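Local coordinates for protein probable UTP--glucose-1-phosphate uridylyltransferase YngB (Bacillus subtilis, PDB 7O2N) that catalyses the formation of UDP-glucose from glucose 1-phosphate and UTP, supplying wall teichoic acid glucosylation and glycolipid synthesis during anaerobic fermentative growth, at residues 54-59 / 102-107; 139-144 / 246-251; 143-148 / 206-211; 166-171 / 192-197; 186-191 / 229-234. All coordinates share one frame; numbering follows the deposited sequence.

Contact 1 (54-59 / 102-107); sequences LIITGR and IRQKEP
Ile56 pairs with Ile102, and Thr57 with Arg103, where the parallel strands 52-57 and 98-103 lie together in the alpha/beta core of the GT-A nucleotidyltransferase fold. Three backbone hydrogen bonds hold the register: Ile102 N to Ile55 O, Thr57 N to Ile102 O (2.9 Å) and Gln104 N to Thr57 O. On one face, Ile56 and Ile102 lie side by side and point the same way, with Gln104 CB against Ile56 CG2 at 3.6 Å. Leu54 completes the patch: its CG stands anti to the backbone N (chi1 175°), which carries CD1 to 3.7 Å from Ile102 CG2. Shortening Leu54 to an alanine would probably open a gap beside that methyl group and weaken the hold on Ile102. On the other face, Thr57 CG2 rests 3.5 Å from Ile102 O, and Gly58 O lies over one face of the Arg103 guanidinium. Arg59, beyond the strand, forms a salt bridge with Glu73 of the second subunit. Strand 6-11 bonds to the other edge of 52-57, Leu54 also touches Ala117, and Gln104 reaches helix 109-116 through Ala113 and a weak bond to His112.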
# COMPACT_ATOMS: atom_id res chain seq x y z
N LEU A 54 -9.16 15.32 15.52
CA LEU A 54 -7.87 15.96 15.45
C LEU A 54 -6.82 14.88 15.21
O LEU A 54 -6.69 13.93 15.98
CB LEU A 54 -7.59 16.68 16.76
CG LEU A 54 -6.20 17.31 16.87
CD1 LEU A 54 -5.91 18.30 15.74
CD2 LEU A 54 -6.05 18.03 18.20
N ILE A 55 -6.07 15.03 14.13
CA ILE A 55 -4.96 14.14 13.87
C ILE A 55 -3.69 14.86 14.31
O ILE A 55 -3.44 15.99 13.90
CB ILE A 55 -4.89 13.77 12.38
CG1 ILE A 55 -6.19 13.10 11.92
CG2 ILE A 55 -3.66 12.93 12.09
CD1 ILE A 55 -6.22 12.81 10.45
N ILE A 56 -2.95 14.22 15.22
CA ILE A 56 -1.64 14.72 15.61
C ILE A 56 -0.70 14.11 14.58
O ILE A 56 -0.44 12.90 14.59
CB ILE A 56 -1.27 14.30 17.04
CG1 ILE A 56 -2.41 14.35 18.08
CG2 ILE A 56 -0.01 15.00 17.52
CD1 ILE A 56 -3.27 15.59 18.11
N THR A 57 -0.27 14.94 13.63
CA THR A 57 0.53 14.45 12.53
C THR A 57 1.97 14.92 12.73
O THR A 57 2.23 15.73 13.61
CB THR A 57 -0.10 14.91 11.20
OG1 THR A 57 0.69 14.42 10.11
CG2 THR A 57 -0.20 16.41 11.08
N GLY A 58 2.87 14.44 11.88
CA GLY A 58 4.27 14.86 11.85
C GLY A 58 4.70 15.35 10.47
O GLY A 58 3.86 15.78 9.67
N ARG A 59 6.01 15.28 10.19
CA ARG A 59 6.59 15.78 8.96
C ARG A 59 6.31 14.81 7.81
O ARG A 59 6.24 13.59 8.01
CB ARG A 59 8.10 15.99 9.14
CG ARG A 59 8.49 17.41 9.55
CD ARG A 59 9.82 17.55 10.28
NE ARG A 59 9.76 17.90 11.71
CZ ARG A 59 9.51 17.04 12.70
NH1 ARG A 59 9.27 15.77 12.44
NH2 ARG A 59 9.48 17.46 13.95
N ILE A 102 -2.74 18.97 13.84
CA ILE A 102 -1.75 19.70 14.59
C ILE A 102 -0.44 18.96 14.40
O ILE A 102 -0.45 17.74 14.28
CB ILE A 102 -2.12 19.80 16.08
CG1 ILE A 102 -1.11 20.64 16.86
CG2 ILE A 102 -2.30 18.44 16.72
CD1 ILE A 102 -1.54 22.06 17.06
N ARG A 103 0.66 19.69 14.39
CA ARG A 103 1.93 18.99 14.32
C ARG A 103 2.44 18.70 15.72
O ARG A 103 2.51 19.60 16.54
CB ARG A 103 2.93 19.81 13.51
CG ARG A 103 3.29 19.09 12.23
CD ARG A 103 2.78 19.74 10.98
NE ARG A 103 3.99 19.73 10.18
CZ ARG A 103 4.05 19.79 8.87
NH1 ARG A 103 2.94 19.86 8.15
NH2 ARG A 103 5.24 19.79 8.28
N GLN A 104 2.78 17.44 15.99
CA GLN A 104 3.51 17.13 17.20
C GLN A 104 4.92 17.69 17.03
O GLN A 104 5.54 17.48 15.98
CB GLN A 104 3.57 15.62 17.39
CG GLN A 104 3.70 15.25 18.86
CD GLN A 104 3.92 13.76 19.01
OE1 GLN A 104 4.46 13.09 18.12
NE2 GLN A 104 3.52 13.26 20.17
N LYS A 105 5.40 18.45 18.01
CA LYS A 105 6.61 19.19 17.69
C LYS A 105 7.80 18.24 17.69
O LYS A 105 8.42 18.06 16.65
CB LYS A 105 6.73 20.50 18.48
CG LYS A 105 6.07 21.69 17.79
CD LYS A 105 6.04 22.94 18.64
CE LYS A 105 4.96 22.91 19.70
NZ LYS A 105 4.99 24.15 20.52
N GLU A 106 8.06 17.62 18.85
CA GLU A 106 9.07 16.57 18.98
C GLU A 106 8.38 15.26 19.36
O GLU A 106 7.30 15.28 19.94
CB GLU A 106 10.23 16.96 19.90
CG GLU A 106 9.82 17.45 21.27
CD GLU A 106 9.08 18.78 21.27
OE1 GLU A 106 9.75 19.81 21.06
OE2 GLU A 106 7.83 18.77 21.44
N PRO A 107 8.97 14.09 18.99
CA PRO A 107 8.29 12.80 19.16
C PRO A 107 8.39 12.23 20.57
O PRO A 107 9.43 11.72 20.95
CB PRO A 107 9.06 11.89 18.20
CG PRO A 107 10.46 12.48 18.17
CD PRO A 107 10.29 13.97 18.35

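Contact 2 (139-144 / 246-251)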
# COMPACT_ATOMS: atom_id res chain seq x y z
N THR A 139 -22.13 -3.17 15.64
CA THR A 139 -22.03 -1.88 16.29
C THR A 139 -20.56 -1.43 16.25
O THR A 139 -19.69 -2.08 16.83
CB THR A 139 -22.52 -2.09 17.73
OG1 THR A 139 -23.94 -2.14 17.66
CG2 THR A 139 -22.08 -1.03 18.71
N PRO A 140 -20.24 -0.29 15.60
CA PRO A 140 -18.86 0.17 15.49
C PRO A 140 -18.19 0.21 16.86
O PRO A 140 -18.79 0.65 17.85
CB PRO A 140 -18.99 1.58 14.92
CG PRO A 140 -20.30 1.57 14.18
CD PRO A 140 -21.19 0.65 14.99
N ALA A 141 -16.94 -0.27 16.89
CA ALA A 141 -16.25 -0.54 18.14
C ALA A 141 -16.36 0.63 19.12
O ALA A 141 -16.76 0.43 20.26
CB ALA A 141 -14.81 -0.90 17.87
N LEU A 142 -16.00 1.84 18.66
CA LEU A 142 -15.97 3.01 19.53
C LEU A 142 -17.35 3.33 20.11
O LEU A 142 -17.44 3.64 21.29
CB LEU A 142 -15.39 4.21 18.77
CG LEU A 142 -15.44 5.55 19.50
CD1 LEU A 142 -14.40 5.59 20.61
CD2 LEU A 142 -15.19 6.68 18.50
N ARG A 143 -18.39 3.24 19.26
CA ARG A 143 -19.77 3.46 19.69
C ARG A 143 -20.06 2.69 20.97
O ARG A 143 -20.76 3.18 21.83
CB ARG A 143 -20.75 2.89 18.66
CG ARG A 143 -22.20 3.17 18.99
CD ARG A 143 -22.61 4.32 18.11
NE ARG A 143 -23.87 4.93 18.50
CZ ARG A 143 -24.12 5.48 19.68
NH1 ARG A 143 -23.19 5.48 20.62
NH2 ARG A 143 -25.29 6.03 19.92
N GLN A 144 -19.51 1.47 21.05
CA GLN A 144 -19.73 0.56 22.17
C GLN A 144 -19.09 1.11 23.44
O GLN A 144 -19.68 0.96 24.51
CB GLN A 144 -19.19 -0.83 21.84
CG GLN A 144 -19.79 -1.50 20.61
CD GLN A 144 -19.13 -2.82 20.31
OE1 GLN A 144 -18.47 -3.43 21.16
NE2 GLN A 144 -19.28 -3.29 19.07
N ARG A 246 -15.20 -1.89 28.29
CA ARG A 246 -16.15 -2.64 27.48
C ARG A 246 -15.43 -3.81 26.82
O ARG A 246 -14.35 -3.64 26.26
CB ARG A 246 -16.75 -1.72 26.41
CG ARG A 246 -17.59 -2.45 25.38
CD ARG A 246 -18.97 -2.56 25.97
NE ARG A 246 -20.01 -2.73 24.97
CZ ARG A 246 -20.28 -3.88 24.39
NH1 ARG A 246 -19.58 -4.95 24.72
NH2 ARG A 246 -21.26 -3.97 23.50
N LEU A 247 -16.01 -5.01 26.91
CA LEU A 247 -15.61 -6.09 26.03
C LEU A 247 -16.24 -5.81 24.67
O LEU A 247 -17.42 -5.46 24.58
CB LEU A 247 -16.09 -7.43 26.59
CG LEU A 247 -15.45 -8.68 25.97
CD1 LEU A 247 -14.13 -9.07 26.64
CD2 LEU A 247 -16.45 -9.83 26.01
N LEU A 248 -15.43 -5.89 23.62
CA LEU A 248 -15.84 -5.44 22.31
C LEU A 248 -16.40 -6.61 21.51
O LEU A 248 -15.78 -7.68 21.42
CB LEU A 248 -14.62 -4.83 21.62
CG LEU A 248 -14.10 -3.53 22.23
CD1 LEU A 248 -12.67 -3.26 21.82
CD2 LEU A 248 -14.99 -2.37 21.82
N GLU A 249 -17.50 -6.34 20.82
CA GLU A 249 -18.27 -7.35 20.12
C GLU A 249 -17.53 -7.91 18.91
O GLU A 249 -17.51 -9.13 18.74
CB GLU A 249 -19.69 -6.86 19.86
CG GLU A 249 -20.31 -7.40 18.59
CD GLU A 249 -20.59 -6.38 17.50
OE1 GLU A 249 -21.21 -5.34 17.81
OE2 GLU A 249 -20.22 -6.64 16.35
N GLY A 250 -16.92 -7.07 18.07
CA GLY A 250 -16.61 -7.49 16.70
C GLY A 250 -15.36 -8.36 16.50
O GLY A 250 -14.69 -8.78 17.45
N ASN A 251 -15.02 -8.57 15.22
CA ASN A 251 -13.85 -9.33 14.81
C ASN A 251 -12.68 -8.41 14.54
O ASN A 251 -12.82 -7.45 13.78
CB ASN A 251 -14.10 -10.11 13.52
CG ASN A 251 -14.76 -11.44 13.81
OD1 ASN A 251 -14.31 -12.18 14.69
ND2 ASN A 251 -15.86 -11.71 13.12
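Glu249 and Gln144 form the polar heart of this contact. The backbone N of Glu249 donates to Gln144 OE1 at 3.1 Å, a nearly straight bond (167°) that arrives in the carbonyl plane on a lone pair of the amide oxygen. A second bond runs the other way: Glu249 OE1 accepts from Thr139 N at 3.2 Å on its syn lone pair, while OE2 of the same carboxylate accepts from the backbone N of Glu138. The other end of the Gln144 amide turns back on its own segment, NE2 donating to Thr139 O from a position tilted out of the carbonyl plane. With CG beside the backbone N and the chain extended beyond it (chi2 176°), Gln144 spans the distance from the helix to the 246-251 backbone. Arg246 crosses it at about a right angle, its guanidinium modelled with one face toward Gln144 OE1, although the exact placement of that group is doubtful. Packing is lighter farther out, where Leu248 CD2 meets Ala141 O at 3.7 Å and Ala141 CB at 4.2 Å. The start of helix 141-152 is thus tied to the chain leaving strand 244-247. Both ends of the buried Gln144 amide are satisfied by backbone partners, one from each segment, while the Glu249 carboxylate grips two successive backbone N-H groups of the chain entering the helix.

Contact 3 (143-148 / 206-211)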
# COMPACT_ATOMS: atom_id res chain seq x y z
N ARG A 143 -18.39 3.24 19.26
CA ARG A 143 -19.77 3.46 19.69
C ARG A 143 -20.06 2.69 20.97
O ARG A 143 -20.76 3.18 21.83
CB ARG A 143 -20.75 2.89 18.66
CG ARG A 143 -22.20 3.17 18.99
CD ARG A 143 -22.61 4.32 18.11
NE ARG A 143 -23.87 4.93 18.50
CZ ARG A 143 -24.12 5.48 19.68
NH1 ARG A 143 -23.19 5.48 20.62
NH2 ARG A 143 -25.29 6.03 19.92
N GLN A 144 -19.51 1.47 21.05
CA GLN A 144 -19.73 0.56 22.17
C GLN A 144 -19.09 1.11 23.44
O GLN A 144 -19.68 0.96 24.51
CB GLN A 144 -19.19 -0.83 21.84
CG GLN A 144 -19.79 -1.50 20.61
CD GLN A 144 -19.13 -2.82 20.31
OE1 GLN A 144 -18.47 -3.43 21.16
NE2 GLN A 144 -19.28 -3.29 19.07
N LEU A 145 -17.90 1.72 23.33
CA LEU A 145 -17.24 2.38 24.45
C LEU A 145 -18.06 3.57 24.92
O LEU A 145 -18.10 3.86 26.12
CB LEU A 145 -15.87 2.90 24.01
CG LEU A 145 -14.70 1.95 24.18
CD1 LEU A 145 -14.48 1.21 22.88
CD2 LEU A 145 -13.44 2.73 24.54
N MET A 146 -18.67 4.27 23.94
CA MET A 146 -19.40 5.50 24.20
C MET A 146 -20.65 5.18 25.01
O MET A 146 -21.08 5.96 25.88
CB MET A 146 -19.78 6.21 22.89
CG MET A 146 -18.69 7.10 22.28
SD MET A 146 -18.91 7.40 20.45
CE MET A 146 -20.39 8.40 20.45
N ASP A 147 -21.22 3.99 24.75
CA ASP A 147 -22.47 3.58 25.37
C ASP A 147 -22.23 3.27 26.84
O ASP A 147 -23.06 3.62 27.68
CB ASP A 147 -23.19 2.54 24.50
CG ASP A 147 -23.71 3.18 23.23
OD1 ASP A 147 -23.41 4.36 23.01
OD2 ASP A 147 -24.42 2.49 22.48
N VAL A 148 -21.08 2.67 27.15
CA VAL A 148 -20.71 2.50 28.54
C VAL A 148 -20.43 3.86 29.17
O VAL A 148 -20.75 4.06 30.35
CB VAL A 148 -19.60 1.43 28.79
CG1 VAL A 148 -18.98 0.92 27.50
CG2 VAL A 148 -18.54 1.84 29.81
N ARG A 206 -8.59 1.78 21.98
CA ARG A 206 -9.81 2.58 22.00
C ARG A 206 -9.99 3.11 23.41
O ARG A 206 -9.76 2.38 24.37
CB ARG A 206 -10.98 1.76 21.48
CG ARG A 206 -10.82 1.40 20.01
CD ARG A 206 -12.03 0.68 19.45
NE ARG A 206 -11.78 0.24 18.08
CZ ARG A 206 -10.85 -0.66 17.71
NH1 ARG A 206 -10.04 -1.22 18.61
NH2 ARG A 206 -10.74 -0.97 16.43
N TYR A 207 -10.27 4.42 23.52
CA TYR A 207 -10.50 5.06 24.81
C TYR A 207 -11.58 6.13 24.65
O TYR A 207 -11.67 6.74 23.60
CB TYR A 207 -9.25 5.74 25.35
CG TYR A 207 -7.99 4.91 25.39
CD1 TYR A 207 -7.33 4.52 24.22
CD2 TYR A 207 -7.39 4.60 26.60
CE1 TYR A 207 -6.14 3.80 24.27
CE2 TYR A 207 -6.19 3.90 26.66
CZ TYR A 207 -5.57 3.49 25.49
OH TYR A 207 -4.39 2.80 25.56
N VAL A 208 -12.41 6.30 25.69
CA VAL A 208 -13.14 7.53 25.90
C VAL A 208 -12.62 8.15 27.19
O VAL A 208 -12.39 7.45 28.17
CB VAL A 208 -14.65 7.28 25.87
CG1 VAL A 208 -15.43 8.51 26.31
CG2 VAL A 208 -15.09 6.89 24.48
N LEU A 209 -12.34 9.46 27.16
CA LEU A 209 -11.69 10.14 28.26
C LEU A 209 -12.43 11.42 28.65
O LEU A 209 -13.25 11.95 27.90
CB LEU A 209 -10.24 10.46 27.87
CG LEU A 209 -9.34 9.25 27.63
CD1 LEU A 209 -7.90 9.71 27.48
CD2 LEU A 209 -9.47 8.25 28.76
N ASN A 210 -12.10 11.90 29.86
CA ASN A 210 -12.66 13.15 30.35
C ASN A 210 -11.59 14.23 30.28
O ASN A 210 -10.39 13.94 30.35
CB ASN A 210 -13.24 12.99 31.76
CG ASN A 210 -14.63 12.40 31.73
OD1 ASN A 210 -14.92 11.45 32.46
ND2 ASN A 210 -15.48 12.95 30.87
N SER A 211 -12.05 15.48 30.12
CA SER A 211 -11.22 16.67 30.17
C SER A 211 -10.25 16.57 31.35
O SER A 211 -9.07 16.88 31.20
CB SER A 211 -12.09 17.86 30.31
OG SER A 211 -13.39 17.59 29.79
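Leu145 faces Val208 with their CA atoms 6.7 Å apart, where helix 141-152 runs along strand 206-210 at an axis separation of 8.4 Å and a crossing angle of -35°. This is helix-on-sheet packing within the layered alpha/beta GT-A fold, and no hydrogen bond crosses it. Leu145 contributes more than any other residue, its side chain crossing that of Arg206 at about a right angle. One methyl, CD1, meets Arg206 CB at 3.8 Å, while the other, CD2, lies against the peptide link to the next residue, 3.7 Å from Tyr207 N. Only the base of Arg206 takes part; the chain runs on extended to a guanidinium held by salt bridges to Asp133 and Glu44. Tyr207 points to the opposite face of the strand, where it packs on Leu230 and Leu234 of helix 230-240, so that 206-210 is sandwiched between two helices. Val208 has CG1 anti to its backbone N (chi1 171°), which leaves CG2 as the methyl turned to the helix, 4.1 Å from Leu145 CB and 4.2 Å from Met146 CG.

Contact 4 (166-171 / 192-197)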
# COMPACT_ATOMS: atom_id res chain seq x y z
N ASP A 166 0.79 -13.34 24.53
CA ASP A 166 0.80 -12.05 23.87
C ASP A 166 0.50 -10.91 24.84
O ASP A 166 0.25 -9.81 24.38
CB ASP A 166 -0.26 -11.94 22.77
CG ASP A 166 -0.28 -13.04 21.73
OD1 ASP A 166 0.80 -13.52 21.32
OD2 ASP A 166 -1.41 -13.40 21.32
N VAL A 167 0.55 -11.15 26.16
CA VAL A 167 0.09 -10.13 27.08
C VAL A 167 1.14 -9.02 27.22
O VAL A 167 0.83 -7.89 27.62
CB VAL A 167 -0.37 -10.68 28.44
CG1 VAL A 167 -1.61 -11.54 28.31
CG2 VAL A 167 0.74 -11.43 29.16
N SER A 168 2.38 -9.34 26.85
CA SER A 168 3.46 -8.37 26.91
C SER A 168 3.44 -7.46 25.69
O SER A 168 4.31 -6.62 25.53
CB SER A 168 4.79 -9.06 27.05
OG SER A 168 5.02 -9.44 28.40
N LYS A 169 2.43 -7.62 24.83
CA LYS A 169 2.29 -6.83 23.63
C LYS A 169 1.29 -5.71 23.90
O LYS A 169 1.12 -4.82 23.07
CB LYS A 169 1.77 -7.71 22.49
CG LYS A 169 2.22 -7.33 21.08
CD LYS A 169 1.37 -7.94 19.96
CE LYS A 169 1.09 -9.43 20.10
NZ LYS A 169 2.33 -10.22 20.31
N TYR A 170 0.63 -5.75 25.06
CA TYR A 170 -0.57 -4.95 25.27
C TYR A 170 -0.55 -4.26 26.64
O TYR A 170 0.38 -4.43 27.42
CB TYR A 170 -1.80 -5.87 25.21
CG TYR A 170 -2.15 -6.45 23.86
CD1 TYR A 170 -2.61 -5.63 22.85
CD2 TYR A 170 -2.09 -7.81 23.62
CE1 TYR A 170 -2.99 -6.15 21.62
CE2 TYR A 170 -2.45 -8.35 22.39
CZ TYR A 170 -2.91 -7.51 21.39
OH TYR A 170 -3.28 -8.01 20.18
N GLY A 171 -1.60 -3.46 26.89
CA GLY A 171 -1.96 -3.04 28.23
C GLY A 171 -3.08 -3.92 28.79
O GLY A 171 -4.06 -4.21 28.09
N PRO A 192 2.99 -6.12 30.66
CA PRO A 192 3.69 -6.89 31.69
C PRO A 192 4.15 -8.26 31.21
O PRO A 192 3.64 -8.77 30.21
CB PRO A 192 2.57 -7.17 32.70
CG PRO A 192 1.33 -7.29 31.84
CD PRO A 192 1.53 -6.23 30.79
N SER A 193 5.10 -8.86 31.96
CA SER A 193 5.56 -10.23 31.74
C SER A 193 4.43 -11.21 32.06
O SER A 193 3.66 -10.96 32.98
CB SER A 193 6.78 -10.52 32.57
OG SER A 193 7.81 -9.57 32.32
N PRO A 194 4.32 -12.35 31.35
CA PRO A 194 3.09 -13.15 31.35
C PRO A 194 2.57 -13.60 32.72
O PRO A 194 1.39 -13.92 32.85
CB PRO A 194 3.44 -14.37 30.49
CG PRO A 194 4.54 -13.85 29.59
CD PRO A 194 5.36 -12.94 30.48
N GLU A 195 3.47 -13.61 33.73
CA GLU A 195 3.11 -14.01 35.09
C GLU A 195 2.71 -12.79 35.91
O GLU A 195 1.75 -12.85 36.69
CB GLU A 195 4.19 -14.91 35.73
CG GLU A 195 5.49 -14.24 36.14
CD GLU A 195 6.26 -13.46 35.08
OE1 GLU A 195 5.82 -12.35 34.75
OE2 GLU A 195 7.28 -13.96 34.59
N GLU A 196 3.44 -11.68 35.68
CA GLU A 196 3.24 -10.37 36.29
C GLU A 196 1.87 -9.81 35.91
O GLU A 196 1.29 -9.01 36.64
CB GLU A 196 4.33 -9.44 35.76
CG GLU A 196 4.97 -8.51 36.77
CD GLU A 196 5.74 -7.35 36.12
OE1 GLU A 196 5.51 -6.20 36.53
OE2 GLU A 196 6.58 -7.60 35.21
N ALA A 197 1.35 -10.25 34.75
CA ALA A 197 0.07 -9.80 34.22
C ALA A 197 -1.07 -10.32 35.09
O ALA A 197 -1.14 -11.51 35.39
CB ALA A 197 -0.07 -10.28 32.80
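Val167 and Ser168, neighbours in a short 3-10 turn, present two different surfaces to the loop 192-197: a methyl group and a hydroxyl. Val167 points at the loop, and with chi1 at -66° its CG2 stands between the backbone N and the carbonyl carbon, the branch that does the touching. This methyl rests 3.6 Å from Pro194 CA and 3.9 Å from Ala197 CB, and so lies against Pro194 and Ala197 of a tight turn. The turn is closed by a backbone bond from Ala197 N to Ser193 O (3.0 Å), which brings the Ala197 methyl round to the same side as Pro194. Ser168 works beside it. Its OG lies anti to its own carbonyl carbon and donates a hydrogen bond to Pro192 O; the modelled length of 2.4 Å is unusually short and, at this resolution, doubtful as a measure of strength. Ser168 CA also approaches the same oxygen, at 3.3 Å. The Pro192 ring contributes its CD, set 3.6 Å from Val167 O and 4.0 Å from Tyr170 O, so this carbon lies near two carbonyl oxygens of the facing segment. The side chain of Tyr170 leads elsewhere, touching Ala202 and Met204 of strand 201-204, and its OH bonds to Arg252. The contact joins the loop entering strand 171-175 to the loop leaving strand 182-190, its antiparallel partner. Val167 and Pro192 both reach Ile172 on the first of these strands, and Gly171 bonds through its backbone to Val203.

Contact 5 (186-191 / 229-234)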
# COMPACT_ATOMS: atom_id res chain seq x y z
N ASN A 186 -9.66 -1.96 38.00
CA ASN A 186 -9.20 -1.57 39.32
C ASN A 186 -7.80 -0.99 39.18
O ASN A 186 -7.43 -0.09 39.91
CB ASN A 186 -9.34 -2.72 40.32
CG ASN A 186 -10.75 -2.80 40.85
OD1 ASN A 186 -11.56 -3.65 40.45
ND2 ASN A 186 -11.07 -1.87 41.74
N ASP A 187 -7.02 -1.56 38.26
CA ASP A 187 -5.70 -1.05 37.92
C ASP A 187 -5.37 -1.47 36.48
O ASP A 187 -6.21 -2.00 35.75
CB ASP A 187 -4.68 -1.44 39.00
CG ASP A 187 -3.38 -0.65 38.91
OD1 ASP A 187 -3.44 0.58 38.95
OD2 ASP A 187 -2.33 -1.29 38.74
N LEU A 188 -4.12 -1.18 36.07
CA LEU A 188 -3.68 -1.33 34.70
C LEU A 188 -2.17 -1.45 34.71
O LEU A 188 -1.51 -0.66 35.37
CB LEU A 188 -4.07 -0.05 33.96
CG LEU A 188 -4.82 -0.30 32.66
CD1 LEU A 188 -5.88 -1.36 32.83
CD2 LEU A 188 -5.43 0.99 32.13
N VAL A 189 -1.63 -2.43 33.96
CA VAL A 189 -0.19 -2.44 33.73
C VAL A 189 0.11 -2.52 32.24
O VAL A 189 -0.55 -3.26 31.50
CB VAL A 189 0.60 -3.49 34.55
CG1 VAL A 189 0.16 -4.92 34.27
CG2 VAL A 189 2.10 -3.36 34.31
N GLU A 190 1.12 -1.74 31.85
CA GLU A 190 1.54 -1.60 30.47
C GLU A 190 2.49 -2.74 30.14
O GLU A 190 3.54 -2.87 30.74
CB GLU A 190 2.22 -0.24 30.26
CG GLU A 190 2.57 0.08 28.82
CD GLU A 190 1.48 0.10 27.74
OE1 GLU A 190 1.86 0.18 26.56
OE2 GLU A 190 0.28 0.01 28.07
N LYS A 191 2.07 -3.53 29.16
CA LYS A 191 2.79 -4.68 28.65
C LYS A 191 3.63 -5.37 29.73
O LYS A 191 4.85 -5.27 29.74
CB LYS A 191 3.42 -4.39 27.28
CG LYS A 191 4.21 -3.11 27.08
CD LYS A 191 5.13 -3.18 25.84
CE LYS A 191 6.38 -2.31 25.89
NZ LYS A 191 7.42 -2.77 26.85
N GLN A 229 3.61 8.12 29.27
CA GLN A 229 2.78 6.97 28.97
C GLN A 229 1.32 7.27 29.33
O GLN A 229 1.05 7.83 30.39
CB GLN A 229 3.35 5.76 29.72
CG GLN A 229 2.67 4.45 29.40
CD GLN A 229 2.91 4.13 27.95
OE1 GLN A 229 4.02 4.30 27.45
NE2 GLN A 229 1.86 3.69 27.27
N LEU A 230 0.37 6.89 28.47
CA LEU A 230 -1.03 7.25 28.67
C LEU A 230 -1.66 6.35 29.73
O LEU A 230 -2.69 6.68 30.33
CB LEU A 230 -1.79 7.17 27.33
CG LEU A 230 -3.32 7.10 27.39
CD1 LEU A 230 -3.95 8.30 28.10
CD2 LEU A 230 -3.92 6.98 26.00
N THR A 231 -1.03 5.20 29.95
CA THR A 231 -1.58 4.20 30.85
C THR A 231 -1.44 4.70 32.28
O THR A 231 -2.37 4.58 33.08
CB THR A 231 -0.90 2.85 30.61
OG1 THR A 231 -0.37 2.89 29.28
CG2 THR A 231 -1.86 1.70 30.70
N ASP A 232 -0.28 5.30 32.58
CA ASP A 232 0.03 5.80 33.92
C ASP A 232 -1.00 6.83 34.37
O ASP A 232 -1.23 7.00 35.57
CB ASP A 232 1.48 6.28 33.98
CG ASP A 232 2.48 5.21 33.53
OD1 ASP A 232 2.05 4.08 33.18
OD2 ASP A 232 3.68 5.53 33.51
N ALA A 233 -1.63 7.51 33.41
CA ALA A 233 -2.62 8.52 33.71
C ALA A 233 -3.96 7.85 33.96
O ALA A 233 -4.85 8.41 34.59
CB ALA A 233 -2.71 9.53 32.60
N LEU A 234 -4.11 6.64 33.44
CA LEU A 234 -5.28 5.86 33.79
C LEU A 234 -5.05 5.26 35.18
O LEU A 234 -6.00 5.08 35.94
CB LEU A 234 -5.54 4.82 32.69
CG LEU A 234 -5.99 5.41 31.35
CD1 LEU A 234 -6.12 4.32 30.30
CD2 LEU A 234 -7.30 6.15 31.48
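Glu190 and Leu188, two residues apart on strand 182-190, point to the same side and meet the first turn of helix 230-240, which runs nearly antiparallel to the strand at 165° with the axes 8.1 Å apart. The polar contacts gather at the helix start. Glu190 leaves the strand with CG anti to its backbone N and bends at chi2 (58°), bringing the carboxylate over Thr231, whose OG1 donates a weak hydrogen bond to Glu190 OE2 at 3.2 Å. The same hydroxyl accepts from Gln229 NE2 at 3.1 Å, close to the amide plane, so Thr231 OG1 relays between amide and carboxylate. Gln229 NE2 itself stays 3.6 Å from Glu190 OE1; the side chains cross at about a right angle, yet the carboxylate and amide planes are only 21° apart. Replacing Glu190 by an alanine is likely to leave the Thr231 hydroxyl without its acceptor on the strand and to open a gap beside the Gln229 amide. The apolar contacts lie farther along the helix. Leu188 crosses Thr231 at about a right angle, with its CD2 3.9 Å from Thr231 CG2, and the same methyl meets Leu234 CD1, also at 3.9 Å. Leu234 continues onto Leu209 of strand 206-210. Charge pairing adds to the joint beyond these residues, Asp187 forming a salt bridge with Arg235. Helix packing on a mixed sheet in this way is part of the GT-A core, and the Glu-Lys-Pro run starting at Glu190 resembles the signature found near the sugar-phosphate site in related nucleotidyltransferases.

How the contacts relate
All five contacts fall within the nucleotidyltransferase region; contacts 1, 2, 3 and 5 reach the same mixed sheet, while contact 4 joins loops at its margin. Contact 1 closes before the others open and stands apart, its centre about 23 to 29 Å from theirs, near the second subunit. Contacts 2 and 3 both start from helix 141-152, their centres about 11 Å apart. Contact 4 falls between the segments of each, whereas contact 5 alternates along the chain with contacts 3 and 4. Contacts 3 and 5 meet across strand 206-210, and contacts 4 and 5, centres about 12 Å apart, adjoin at Lys191. This interleaving binds sequence between residues 139 and 251 into one compact core.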